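PDB 3VAS: putative adenosine kinase from Schistosoma mansoni, which probably catalyses the ATP-dependent phosphorylation of adenosine to AMP, as a ribokinase-family adenosine kinase. Local coordinates for residues A[34-45]-A[69-80]; A[107-116]-A[133-141]. All coordinates share one frame; numbering follows the deposited sequence.

In the fold
Both contacts use neighbouring strands, 27-40 and 138-145, that run into the lid of the ribokinase fold, and both reach the bound adenosine. Contact 1 pairs strand 27-40 with strand 77-81 antiparallel. Contact 2 joins the beginning of strand 138-145 to the core domain, setting it against the loop and helix start at 107-116. Strand 27-40 also runs beside strand 138-145, where Leu-35 O and Val-141 N lie 2.8 Å apart. Each contact is partly buried, with a closed middle and an exposed end. Contact 1 is the larger and mixes strand bonds, aliphatic packing and a peripheral salt bridge. Contact 2 is smaller and rests on one carboxylate and one threonine.

Contact 1: residues A[34-45]-A[69-80]; sequences LLDIIVDADDFM and EIQKKKKLNYIA. With ADN (adenosine), chain C.
CG1 of Ile-37 lies beside the backbone N (chi1 -50°), which leaves CG2 anti to that nitrogen and directed at Ile-70 and Tyr-78. CG2 of Ile-37 meets CD1 of Ile-70 at 3.9 Å. It also touches the ring of Tyr-78, whose side chain runs alongside in the same direction. In Val-39 the CG1 branch sits between the backbone N and the carbonyl carbon and packs on CG2 of Ile-70. Its CB is 3.5 Å from CD2 of Leu-76, and its CG2 crosses the stem of Lys-73 at about a right angle.

Asp-36 and Ile-38 form antiparallel hydrogen-bonded pairs with Ile-79 and Asn-77. The straightest bond runs from Ile-38 N to Asn-77 O (2.9 Å, 175°). Asp-36, Ile-38, Asn-77 and Ile-79 share one face of the sheet. There CD1 of Ile-38 crosses to CG2 of Ile-79. Along its other edge strand 34-40 pairs with Val-141 through backbone bonds of Leu-35 and Ile-37.

Beyond the strands, Lys-73 NZ closes a salt bridge on the syn lone pair of Asp-42 OD2 at 2.7 Å. Met-45 SD lies against the carboxylate of Glu-69, which is itself held by Tyr-49 and Lys-48.

Asp-36 grips the ribose with both oxygens: OD2 accepts from O3' of adenosine at 2.5 Å, and OD1 accepts from O2', though there the modelled distance is very short and its exact length doubtful. One water joins Asp-36 OD2 to Ala-80 O. The strand pairing thus fixes the backbone behind Asp-36, and the pattern is consistent with recognition of the ribose diol.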
loop_
_atom_site.group_PDB
_atom_site.type_symbol
_atom_site.label_atom_id
_atom_site.label_comp_id
_atom_site.label_asym_id
_atom_site.label_seq_id
_atom_site.Cartn_x
_atom_site.Cartn_y
_atom_site.Cartn_z
ATOM N N LEU A 34 2.746 -3.434 10.305
ATOM C CA LEU A 34 2.419 -4.814 10.642
ATOM C C LEU A 34 3.623 -5.730 10.491
ATOM O O LEU A 34 4.522 -5.476 9.687
ATOM C CB LEU A 34 1.282 -5.320 9.749
ATOM C CG LEU A 34 -0.012 -4.503 9.695
ATOM C CD1 LEU A 34 -0.890 -4.968 8.535
ATOM C CD2 LEU A 34 -0.770 -4.601 11.019
ATOM N N LEU A 35 3.637 -6.808 11.265
ATOM C CA LEU A 35 4.657 -7.828 11.091
ATOM C C LEU A 35 4.123 -8.912 10.162
ATOM O O LEU A 35 3.068 -9.495 10.420
ATOM C CB LEU A 35 5.049 -8.430 12.439
ATOM C CG LEU A 35 6.166 -9.472 12.383
ATOM C CD1 LEU A 35 7.511 -8.800 12.152
ATOM C CD2 LEU A 35 6.188 -10.314 13.643
ATOM N N ASP A 36 4.839 -9.170 9.073
ATOM C CA ASP A 36 4.502 -10.285 8.190
ATOM C C ASP A 36 5.069 -11.594 8.731
ATOM O O ASP A 36 6.242 -11.676 9.099
ATOM C CB ASP A 36 5.014 -10.044 6.767
ATOM C CG ASP A 36 4.217 -8.977 6.028
ATOM O OD1 ASP A 36 3.174 -8.531 6.561
ATOM O OD2 ASP A 36 4.627 -8.596 4.905
ATOM N N ILE A 37 4.224 -12.615 8.788
ATOM C CA ILE A 37 4.671 -13.939 9.184
ATOM C C ILE A 37 4.488 -14.888 8.003
ATOM O O ILE A 37 3.390 -15.374 7.746
ATOM C CB ILE A 37 3.912 -14.442 10.417
ATOM C CG1 ILE A 37 3.942 -13.377 11.518
ATOM C CG2 ILE A 37 4.495 -15.766 10.906
ATOM C CD1 ILE A 37 3.275 -13.814 12.809
ATOM N N ILE A 38 5.580 -15.136 7.286
ATOM C CA ILE A 38 5.533 -15.863 6.027
ATOM C C ILE A 38 5.820 -17.344 6.222
ATOM O O ILE A 38 6.880 -17.725 6.724
ATOM C CB ILE A 38 6.530 -15.270 5.018
ATOM C CG1 ILE A 38 6.338 -13.752 4.930
ATOM C CG2 ILE A 38 6.374 -15.931 3.652
ATOM C CD1 ILE A 38 7.385 -13.051 4.097
ATOM N N VAL A 39 4.870 -18.175 5.811
ATOM C CA VAL A 39 4.946 -19.609 6.055
ATOM C C VAL A 39 4.598 -20.396 4.797
ATOM O O VAL A 39 3.718 -19.999 4.035
ATOM C CB VAL A 39 4.000 -20.023 7.218
ATOM C CG1 VAL A 39 2.634 -19.363 7.073
ATOM C CG2 VAL A 39 3.862 -21.538 7.313
ATOM N N ASP A 40 5.317 -21.492 4.569
ATOM C CA ASP A 40 4.919 -22.468 3.565
ATOM C C ASP A 40 3.710 -23.236 4.089
ATOM O O ASP A 40 3.836 -24.094 4.968
ATOM C CB ASP A 40 6.068 -23.425 3.248
ATOM C CG ASP A 40 7.186 -22.756 2.469
ATOM O OD1 ASP A 40 6.904 -21.779 1.741
ATOM O OD2 ASP A 40 8.346 -23.210 2.582
ATOM N N ALA A 41 2.538 -22.915 3.552
ATOM C CA ALA A 41 1.288 -23.462 4.062
ATOM C C ALA A 41 0.894 -24.769 3.384
ATOM O O ALA A 41 1.137 -24.964 2.191
ATOM C CB ALA A 41 0.172 -22.440 3.918
ATOM N N ASP A 42 0.285 -25.661 4.158
ATOM C CA ASP A 42 -0.272 -26.894 3.622
ATOM C C ASP A 42 -1.578 -26.579 2.907
ATOM O O ASP A 42 -2.220 -25.567 3.188
ATOM C CB ASP A 42 -0.518 -27.905 4.743
ATOM C CG ASP A 42 0.677 -28.054 5.672
ATOM O OD1 ASP A 42 1.573 -28.875 5.372
ATOM O OD2 ASP A 42 0.716 -27.350 6.706
ATOM N N ASP A 43 -1.976 -27.451 1.991
ATOM C CA ASP A 43 -3.147 -27.205 1.158
ATOM C C ASP A 43 -4.455 -27.147 1.945
ATOM O O ASP A 43 -5.392 -26.458 1.537
ATOM C CB ASP A 43 -3.240 -28.252 0.046
ATOM C CG ASP A 43 -1.957 -28.358 -0.759
ATOM O OD1 ASP A 43 -1.701 -27.460 -1.590
ATOM O OD2 ASP A 43 -1.206 -29.339 -0.563
ATOM N N PHE A 44 -4.523 -27.861 3.067
ATOM C CA PHE A 44 -5.754 -27.877 3.860
ATOM C C PHE A 44 -6.078 -26.507 4.444
ATOM O O PHE A 44 -7.245 -26.175 4.644
ATOM C CB PHE A 44 -5.725 -28.959 4.957
ATOM C CG PHE A 44 -4.808 -28.650 6.124
ATOM C CD1 PHE A 44 -5.211 -27.796 7.144
ATOM C CD2 PHE A 44 -3.561 -29.254 6.222
ATOM C CE1 PHE A 44 -4.375 -27.525 8.219
ATOM C CE2 PHE A 44 -2.723 -28.990 7.297
ATOM C CZ PHE A 44 -3.130 -28.123 8.295
ATOM N N MET A 45 -5.034 -25.722 4.703
ATOM C CA MET A 45 -5.170 -24.415 5.346
ATOM C C MET A 45 -6.110 -23.483 4.590
ATOM O O MET A 45 -6.870 -22.731 5.201
ATOM C CB MET A 45 -3.800 -23.748 5.499
ATOM C CG MET A 45 -2.850 -24.473 6.434
ATOM S SD MET A 45 -3.250 -24.195 8.165
ATOM C CE MET A 45 -3.016 -22.430 8.278
ATOM N N GLU A 69 -1.512 -21.807 14.839
ATOM C CA GLU A 69 -1.311 -22.940 13.946
ATOM C C GLU A 69 -0.032 -22.828 13.111
ATOM O O GLU A 69 0.760 -23.770 13.061
ATOM C CB GLU A 69 -2.527 -23.145 13.040
ATOM C CG GLU A 69 -2.474 -24.438 12.242
ATOM C CD GLU A 69 -3.825 -24.846 11.680
ATOM O OE1 GLU A 69 -4.727 -23.984 11.593
ATOM O OE2 GLU A 69 -3.985 -26.033 11.325
ATOM N N ILE A 70 0.175 -21.688 12.461
ATOM C CA ILE A 70 1.370 -21.514 11.633
ATOM C C ILE A 70 2.632 -21.397 12.483
ATOM O O ILE A 70 3.742 -21.565 11.986
ATOM C CB ILE A 70 1.272 -20.289 10.706
ATOM C CG1 ILE A 70 1.264 -18.999 11.527
ATOM C CG2 ILE A 70 0.047 -20.387 9.813
ATOM C CD1 ILE A 70 1.193 -17.752 10.683
ATOM N N GLN A 71 2.456 -21.116 13.770
ATOM C CA GLN A 71 3.584 -20.988 14.685
ATOM C C GLN A 71 4.175 -22.359 15.013
ATOM O O GLN A 71 5.231 -22.463 15.640
ATOM C CB GLN A 71 3.155 -20.263 15.963
ATOM C CG GLN A 71 4.273 -19.496 16.647
ATOM C CD GLN A 71 4.900 -18.447 15.742
ATOM O OE1 GLN A 71 6.125 -18.350 15.644
ATOM N NE2 GLN A 71 4.063 -17.650 15.082
ATOM N N LYS A 72 3.488 -23.409 14.578
ATOM C CA LYS A 72 3.965 -24.772 14.768
ATOM C C LYS A 72 4.780 -25.210 13.557
ATOM O O LYS A 72 5.410 -26.267 13.561
ATOM C CB LYS A 72 2.785 -25.717 14.994
ATOM C CG LYS A 72 2.002 -25.402 16.254
ATOM C CD LYS A 72 0.720 -26.201 16.340
ATOM C CE LYS A 72 0.052 -25.987 17.687
ATOM N NZ LYS A 72 0.921 -26.458 18.804
ATOM N N LYS A 73 4.761 -24.381 12.523
ATOM C CA LYS A 73 5.503 -24.657 11.305
ATOM C C LYS A 73 6.943 -24.185 11.454
ATOM O O LYS A 73 7.207 -23.166 12.092
ATOM C CB LYS A 73 4.845 -23.945 10.122
ATOM C CG LYS A 73 4.786 -24.771 8.856
ATOM C CD LYS A 73 3.876 -25.973 9.036
ATOM C CE LYS A 73 3.851 -26.840 7.786
ATOM N NZ LYS A 73 2.989 -28.043 7.962
ATOM N N LYS A 74 7.875 -24.935 10.875
ATOM C CA LYS A 74 9.265 -24.503 10.813
ATOM C C LYS A 74 9.437 -23.529 9.654
ATOM O O LYS A 74 8.479 -23.253 8.930
ATOM C CB LYS A 74 10.192 -25.706 10.633
ATOM C CG LYS A 74 10.170 -26.686 11.793
ATOM C CD LYS A 74 11.080 -27.876 11.534
ATOM C CE LYS A 74 11.148 -28.795 12.751
ATOM N NZ LYS A 74 9.797 -29.242 13.201
ATOM N N LYS A 75 10.648 -23.001 9.492
ATOM C CA LYS A 75 10.985 -22.144 8.356
ATOM C C LYS A 75 10.163 -20.854 8.284
ATOM O O LYS A 75 9.963 -20.300 7.200
ATOM C CB LYS A 75 10.841 -22.916 7.038
ATOM C CG LYS A 75 11.939 -23.928 6.757
ATOM C CD LYS A 75 13.152 -23.261 6.133
ATOM C CE LYS A 75 14.091 -24.290 5.522
ATOM N NZ LYS A 75 14.590 -25.265 6.533
ATOM N N LEU A 76 9.686 -20.376 9.428
ATOM C CA LEU A 76 8.934 -19.128 9.456
ATOM C C LEU A 76 9.836 -17.939 9.140
ATOM O O LEU A 76 10.944 -17.835 9.659
ATOM C CB LEU A 76 8.261 -18.926 10.816
ATOM C CG LEU A 76 7.037 -19.784 11.135
ATOM C CD1 LEU A 76 6.572 -19.539 12.562
ATOM C CD2 LEU A 76 5.915 -19.497 10.157
ATOM N N ASN A 77 9.354 -17.044 8.284
ATOM C CA ASN A 77 10.071 -15.814 7.982
ATOM C C ASN A 77 9.335 -14.610 8.560
ATOM O O ASN A 77 8.210 -14.314 8.171
ATOM C CB ASN A 77 10.267 -15.656 6.469
ATOM C CG ASN A 77 11.067 -14.411 6.102
ATOM O OD1 ASN A 77 11.731 -13.806 6.947
ATOM N ND2 ASN A 77 11.010 -14.030 4.831
ATOM N N TYR A 78 9.977 -13.928 9.501
ATOM C CA TYR A 78 9.409 -12.738 10.114
ATOM C C TYR A 78 10.018 -11.518 9.451
ATOM O O TYR A 78 11.240 -11.397 9.376
ATOM C CB TYR A 78 9.723 -12.705 11.611
ATOM C CG TYR A 78 9.197 -13.888 12.394
ATOM C CD1 TYR A 78 7.880 -13.926 12.826
ATOM C CD2 TYR A 78 10.023 -14.956 12.714
ATOM C CE1 TYR A 78 7.394 -15.003 13.553
ATOM C CE2 TYR A 78 9.548 -16.040 13.434
ATOM C CZ TYR A 78 8.232 -16.056 13.854
ATOM O OH TYR A 78 7.751 -17.127 14.571
ATOM N N ILE A 79 9.176 -10.614 8.966
ATOM C CA ILE A 79 9.678 -9.432 8.277
ATOM C C ILE A 79 8.670 -8.291 8.366
ATOM O O ILE A 79 7.464 -8.519 8.296
ATOM C CB ILE A 79 10.056 -9.754 6.801
ATOM C CG1 ILE A 79 10.704 -8.549 6.118
ATOM C CG2 ILE A 79 8.849 -10.238 6.015
ATOM C CD1 ILE A 79 11.316 -8.882 4.754
ATOM N N ALA A 80 9.169 -7.073 8.556
ATOM C CA ALA A 80 8.309 -5.898 8.655
ATOM C C ALA A 80 7.417 -5.752 7.429
ATOM O O ALA A 80 7.870 -5.905 6.293
ATOM C CB ALA A 80 9.146 -4.643 8.856
HETATM O "O5'" ADN C . 1.051 -5.825 -0.217
HETATM C "C5'" ADN C . 1.506 -6.817 0.701
HETATM C "C4'" ADN C . 1.576 -6.273 2.107
HETATM O "O4'" ADN C . 0.259 -5.911 2.553
HETATM C "C3'" ADN C . 2.127 -7.221 3.178
HETATM O "O3'" ADN C . 3.435 -6.797 3.566
HETATM C "C2'" ADN C . 1.160 -7.051 4.372
HETATM O "O2'" ADN C . 1.791 -6.798 5.608
HETATM C "C1'" ADN C . 0.287 -5.870 3.948
HETATM N N9 ADN C . -1.081 -5.908 4.466
HETATM C C8 ADN C . -1.892 -6.949 4.492
HETATM N N7 ADN C . -3.145 -6.516 5.133
HETATM C C5 ADN C . -3.007 -5.141 5.490
HETATM C C6 ADN C . -3.872 -4.248 6.115
HETATM N N6 ADN C . -5.179 -4.683 6.526
HETATM N N1 ADN C . -3.463 -2.941 6.346
HETATM C C2 ADN C . -2.216 -2.521 5.957
HETATM N N3 ADN C . -1.365 -3.399 5.337
HETATM C C4 ADN C . -1.788 -4.733 5.112
HETATM O O HOH W 1 7.192 -8.033 4.303
HETATM O O HOH W 2 7.411 -21.904 6.655
#

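Contact 2: residues A[107-116]-A[133-141]; sequences IGADIQGKYI and EEPLMTGKV. With ADN (adenosine), chain C.
Thr-138 meets Asp-110, the N-cap of helix 111-122, where this helix of the alpha/beta core of the ribokinase fold meets the start of strand 138-145, which runs on into the lid. Residues 111-116 of the helix cross strand 138-141 at 82°. Asp-110 OD2 caps the helix by accepting from Gly-113 N at 3.0 Å, from above the carboxylate plane. The same oxygen takes the hydroxyl of Thr-138 on its syn lone pair at 2.8 Å. Asp-110 OD1 accepts from Thr-138 N at 3.0 Å. One carboxylate therefore holds both the amide and the hydroxyl of a single threonine.

This is the tight part of the contact. Thr-138 is buried, and its OG1, beside the backbone N (chi1 -64°), also accepts from Gly-108 N. The hydroxyl is thus donor and acceptor at once, and links the loop to the helix cap. The other branch, CG2, meets CD1 of Ile-116 tip to tip at 3.8 Å. Gly-108 CA comes close to Leu-136 O. Gly-113 CA likewise lies close to Thr-138 OG1.

The outer side is looser. Ala-109 and Glu-134 are exposed and touch only through CB of Ala-109 and the Glu-134 chain. A water bridges Ala-109 N to Leu-136 O, where a direct bond is absent. Exposed Met-137 lies across Asp-110, with SD near OD1. Further along the strand the segment returns to the interior beside the adenosine pocket, where CG2 of Val-141 lies 3.4 Å from O2' of adenosine.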
loop_
_atom_site.group_PDB
_atom_site.type_symbol
_atom_site.label_atom_id
_atom_site.label_comp_id
_atom_site.label_asym_id
_atom_site.label_seq_id
_atom_site.Cartn_x
_atom_site.Cartn_y
_atom_site.Cartn_z
ATOM N N ILE A 107 1.980 1.118 16.693
ATOM C CA ILE A 107 2.480 -0.189 17.101
ATOM C C ILE A 107 2.199 -0.417 18.588
ATOM O O ILE A 107 1.825 0.515 19.308
ATOM C CB ILE A 107 4.002 -0.312 16.875
ATOM C CG1 ILE A 107 4.744 0.793 17.637
ATOM C CG2 ILE A 107 4.346 -0.276 15.379
ATOM C CD1 ILE A 107 6.266 0.620 17.656
ATOM N N GLY A 108 2.383 -1.656 19.042
ATOM C CA GLY A 108 2.284 -1.970 20.455
ATOM C C GLY A 108 3.621 -1.805 21.162
ATOM O O GLY A 108 4.643 -1.558 20.519
ATOM N N ALA A 109 3.616 -1.935 22.487
ATOM C CA ALA A 109 4.847 -1.846 23.267
ATOM C C ALA A 109 5.460 -3.229 23.437
ATOM O O ALA A 109 5.608 -3.726 24.552
ATOM C CB ALA A 109 4.579 -1.210 24.629
ATOM N N ASP A 110 5.800 -3.849 22.318
ATOM C CA ASP A 110 6.371 -5.184 22.320
ATOM C C ASP A 110 7.602 -5.221 21.422
ATOM O O ASP A 110 7.949 -4.222 20.789
ATOM C CB ASP A 110 5.330 -6.221 21.874
ATOM C CG ASP A 110 4.562 -5.796 20.621
ATOM O OD1 ASP A 110 3.464 -6.346 20.383
ATOM O OD2 ASP A 110 5.049 -4.917 19.875
ATOM N N ILE A 111 8.262 -6.373 21.366
ATOM C CA ILE A 111 9.475 -6.499 20.572
ATOM C C ILE A 111 9.201 -6.354 19.073
ATOM O O ILE A 111 10.040 -5.826 18.339
ATOM C CB ILE A 111 10.221 -7.818 20.859
ATOM C CG1 ILE A 111 11.623 -7.772 20.245
ATOM C CG2 ILE A 111 9.420 -9.022 20.357
ATOM C CD1 ILE A 111 12.414 -9.029 20.438
ATOM N N GLN A 112 8.025 -6.800 18.628
ATOM C CA GLN A 112 7.644 -6.698 17.221
ATOM C C GLN A 112 7.589 -5.239 16.793
ATOM O O GLN A 112 8.099 -4.870 15.730
ATOM C CB GLN A 112 6.292 -7.372 16.954
ATOM C CG GLN A 112 6.292 -8.894 17.098
ATOM C CD GLN A 112 6.089 -9.358 18.532
ATOM O OE1 GLN A 112 6.049 -8.549 19.467
ATOM N NE2 GLN A 112 5.951 -10.666 18.712
ATOM N N GLY A 113 6.976 -4.412 17.635
ATOM C CA GLY A 113 6.858 -2.995 17.351
ATOM C C GLY A 113 8.218 -2.327 17.321
ATOM O O GLY A 113 8.500 -1.504 16.448
ATOM N N LYS A 114 9.069 -2.689 18.278
ATOM C CA LYS A 114 10.403 -2.113 18.341
ATOM C C LYS A 114 11.245 -2.526 17.131
ATOM O O LYS A 114 11.998 -1.721 16.591
ATOM C CB LYS A 114 11.108 -2.464 19.658
ATOM C CG LYS A 114 12.428 -1.721 19.833
ATOM C CD LYS A 114 12.974 -1.808 21.246
ATOM C CE LYS A 114 14.181 -0.894 21.392
ATOM N NZ LYS A 114 14.737 -0.883 22.769
ATOM N N TYR A 115 11.108 -3.776 16.701
ATOM C CA TYR A 115 11.796 -4.234 15.498
ATOM C C TYR A 115 11.366 -3.422 14.270
ATOM O O TYR A 115 12.206 -2.985 13.478
ATOM C CB TYR A 115 11.566 -5.732 15.265
ATOM C CG TYR A 115 11.677 -6.134 13.811
ATOM C CD1 TYR A 115 12.902 -6.128 13.155
ATOM C CD2 TYR A 115 10.553 -6.503 13.091
ATOM C CE1 TYR A 115 12.999 -6.484 11.818
ATOM C CE2 TYR A 115 10.638 -6.858 11.762
ATOM C CZ TYR A 115 11.858 -6.848 11.127
ATOM O OH TYR A 115 11.929 -7.206 9.798
ATOM N N ILE A 116 10.060 -3.218 14.119
ATOM C CA ILE A 116 9.551 -2.412 13.015
ATOM C C ILE A 116 10.104 -0.980 13.069
ATOM O O ILE A 116 10.538 -0.434 12.048
ATOM C CB ILE A 116 7.998 -2.419 12.954
ATOM C CG1 ILE A 116 7.490 -3.818 12.592
ATOM C CG2 ILE A 116 7.498 -1.412 11.933
ATOM C CD1 ILE A 116 5.995 -4.008 12.777
ATOM N N GLU A 133 -1.781 1.341 24.077
ATOM C CA GLU A 133 -1.854 0.958 25.482
ATOM C C GLU A 133 -1.738 -0.554 25.627
ATOM O O GLU A 133 -2.406 -1.306 24.917
ATOM C CB GLU A 133 -3.172 1.435 26.087
ATOM C CG GLU A 133 -3.199 2.912 26.430
ATOM C CD GLU A 133 -2.495 3.210 27.738
ATOM O OE1 GLU A 133 -2.164 4.391 27.986
ATOM O OE2 GLU A 133 -2.277 2.262 28.525
ATOM N N GLU A 134 -0.878 -0.997 26.539
ATOM C CA GLU A 134 -0.697 -2.423 26.785
ATOM C C GLU A 134 -1.997 -3.000 27.345
ATOM O O GLU A 134 -2.726 -2.309 28.050
ATOM C CB GLU A 134 0.479 -2.658 27.745
ATOM C CG GLU A 134 1.770 -1.954 27.323
ATOM C CD GLU A 134 2.995 -2.407 28.117
ATOM O OE1 GLU A 134 3.798 -1.540 28.530
ATOM O OE2 GLU A 134 3.163 -3.630 28.318
ATOM N N PRO A 135 -2.291 -4.274 27.043
ATOM C CA PRO A 135 -1.449 -5.226 26.319
ATOM C C PRO A 135 -1.840 -5.419 24.851
ATOM O O PRO A 135 -1.713 -6.533 24.343
ATOM C CB PRO A 135 -1.717 -6.522 27.078
ATOM C CG PRO A 135 -3.179 -6.420 27.420
ATOM C CD PRO A 135 -3.482 -4.939 27.604
ATOM N N LEU A 136 -2.305 -4.372 24.177
ATOM C CA LEU A 136 -2.625 -4.496 22.756
ATOM C C LEU A 136 -1.330 -4.628 21.945
ATOM O O LEU A 136 -0.469 -3.749 21.983
ATOM C CB LEU A 136 -3.466 -3.313 22.275
ATOM C CG LEU A 136 -4.000 -3.383 20.837
ATOM C CD1 LEU A 136 -4.747 -4.688 20.594
ATOM C CD2 LEU A 136 -4.899 -2.191 20.531
ATOM N N MET A 137 -1.193 -5.739 21.225
ATOM C CA MET A 137 0.051 -6.065 20.531
ATOM C C MET A 137 0.100 -5.554 19.096
ATOM O O MET A 137 -0.936 -5.365 18.454
ATOM C CB MET A 137 0.303 -7.578 20.559
ATOM C CG MET A 137 0.445 -8.173 21.976
ATOM S SD MET A 137 1.931 -7.665 22.872
ATOM C CE MET A 137 1.395 -6.197 23.754
ATOM N N THR A 138 1.316 -5.324 18.611
ATOM C CA THR A 138 1.536 -4.906 17.235
ATOM C C THR A 138 0.819 -5.864 16.284
ATOM O O THR A 138 0.862 -7.080 16.472
ATOM C CB THR A 138 3.043 -4.877 16.904
ATOM O OG1 THR A 138 3.692 -3.889 17.715
ATOM C CG2 THR A 138 3.269 -4.551 15.433
ATOM N N GLY A 139 0.142 -5.311 15.283
ATOM C CA GLY A 139 -0.580 -6.121 14.319
ATOM C C GLY A 139 0.321 -7.073 13.550
ATOM O O GLY A 139 1.538 -6.888 13.492
ATOM N N LYS A 140 -0.282 -8.093 12.954
ATOM C CA LYS A 140 0.467 -9.114 12.242
ATOM C C LYS A 140 -0.326 -9.635 11.047
ATOM O O LYS A 140 -1.563 -9.608 11.046
ATOM C CB LYS A 140 0.799 -10.270 13.185
ATOM C CG LYS A 140 -0.415 -10.793 13.939
ATOM C CD LYS A 140 -0.041 -11.876 14.941
ATOM C CE LYS A 140 -1.224 -12.230 15.828
ATOM N NZ LYS A 140 -0.864 -13.255 16.853
ATOM N N VAL A 141 0.394 -10.111 10.035
ATOM C CA VAL A 141 -0.227 -10.703 8.858
ATOM C C VAL A 141 0.266 -12.132 8.685
ATOM O O VAL A 141 1.467 -12.380 8.611
ATOM C CB VAL A 141 0.102 -9.911 7.573
ATOM C CG1 VAL A 141 -0.643 -10.504 6.378
ATOM C CG2 VAL A 141 -0.246 -8.436 7.742
HETATM O "O5'" ADN C . 1.051 -5.825 -0.217
HETATM C "C5'" ADN C . 1.506 -6.817 0.701
HETATM C "C4'" ADN C . 1.576 -6.273 2.107
HETATM O "O4'" ADN C . 0.259 -5.911 2.553
HETATM C "C3'" ADN C . 2.127 -7.221 3.178
HETATM O "O3'" ADN C . 3.435 -6.797 3.566
HETATM C "C2'" ADN C . 1.160 -7.051 4.372
HETATM O "O2'" ADN C . 1.791 -6.798 5.608
HETATM C "C1'" ADN C . 0.287 -5.870 3.948
HETATM N N9 ADN C . -1.081 -5.908 4.466
HETATM C C8 ADN C . -1.892 -6.949 4.492
HETATM N N7 ADN C . -3.145 -6.516 5.133
HETATM C C5 ADN C . -3.007 -5.141 5.490
HETATM C C6 ADN C . -3.872 -4.248 6.115
HETATM N N6 ADN C . -5.179 -4.683 6.526
HETATM N N1 ADN C . -3.463 -2.941 6.346
HETATM C C2 ADN C . -2.216 -2.521 5.957
HETATM N N3 ADN C . -1.365 -3.399 5.337
HETATM C C4 ADN C . -1.788 -4.733 5.112
HETATM O O HOH W 3 0.933 -2.158 23.782
HETATM O O HOH W 4 2.614 -8.391 17.910
#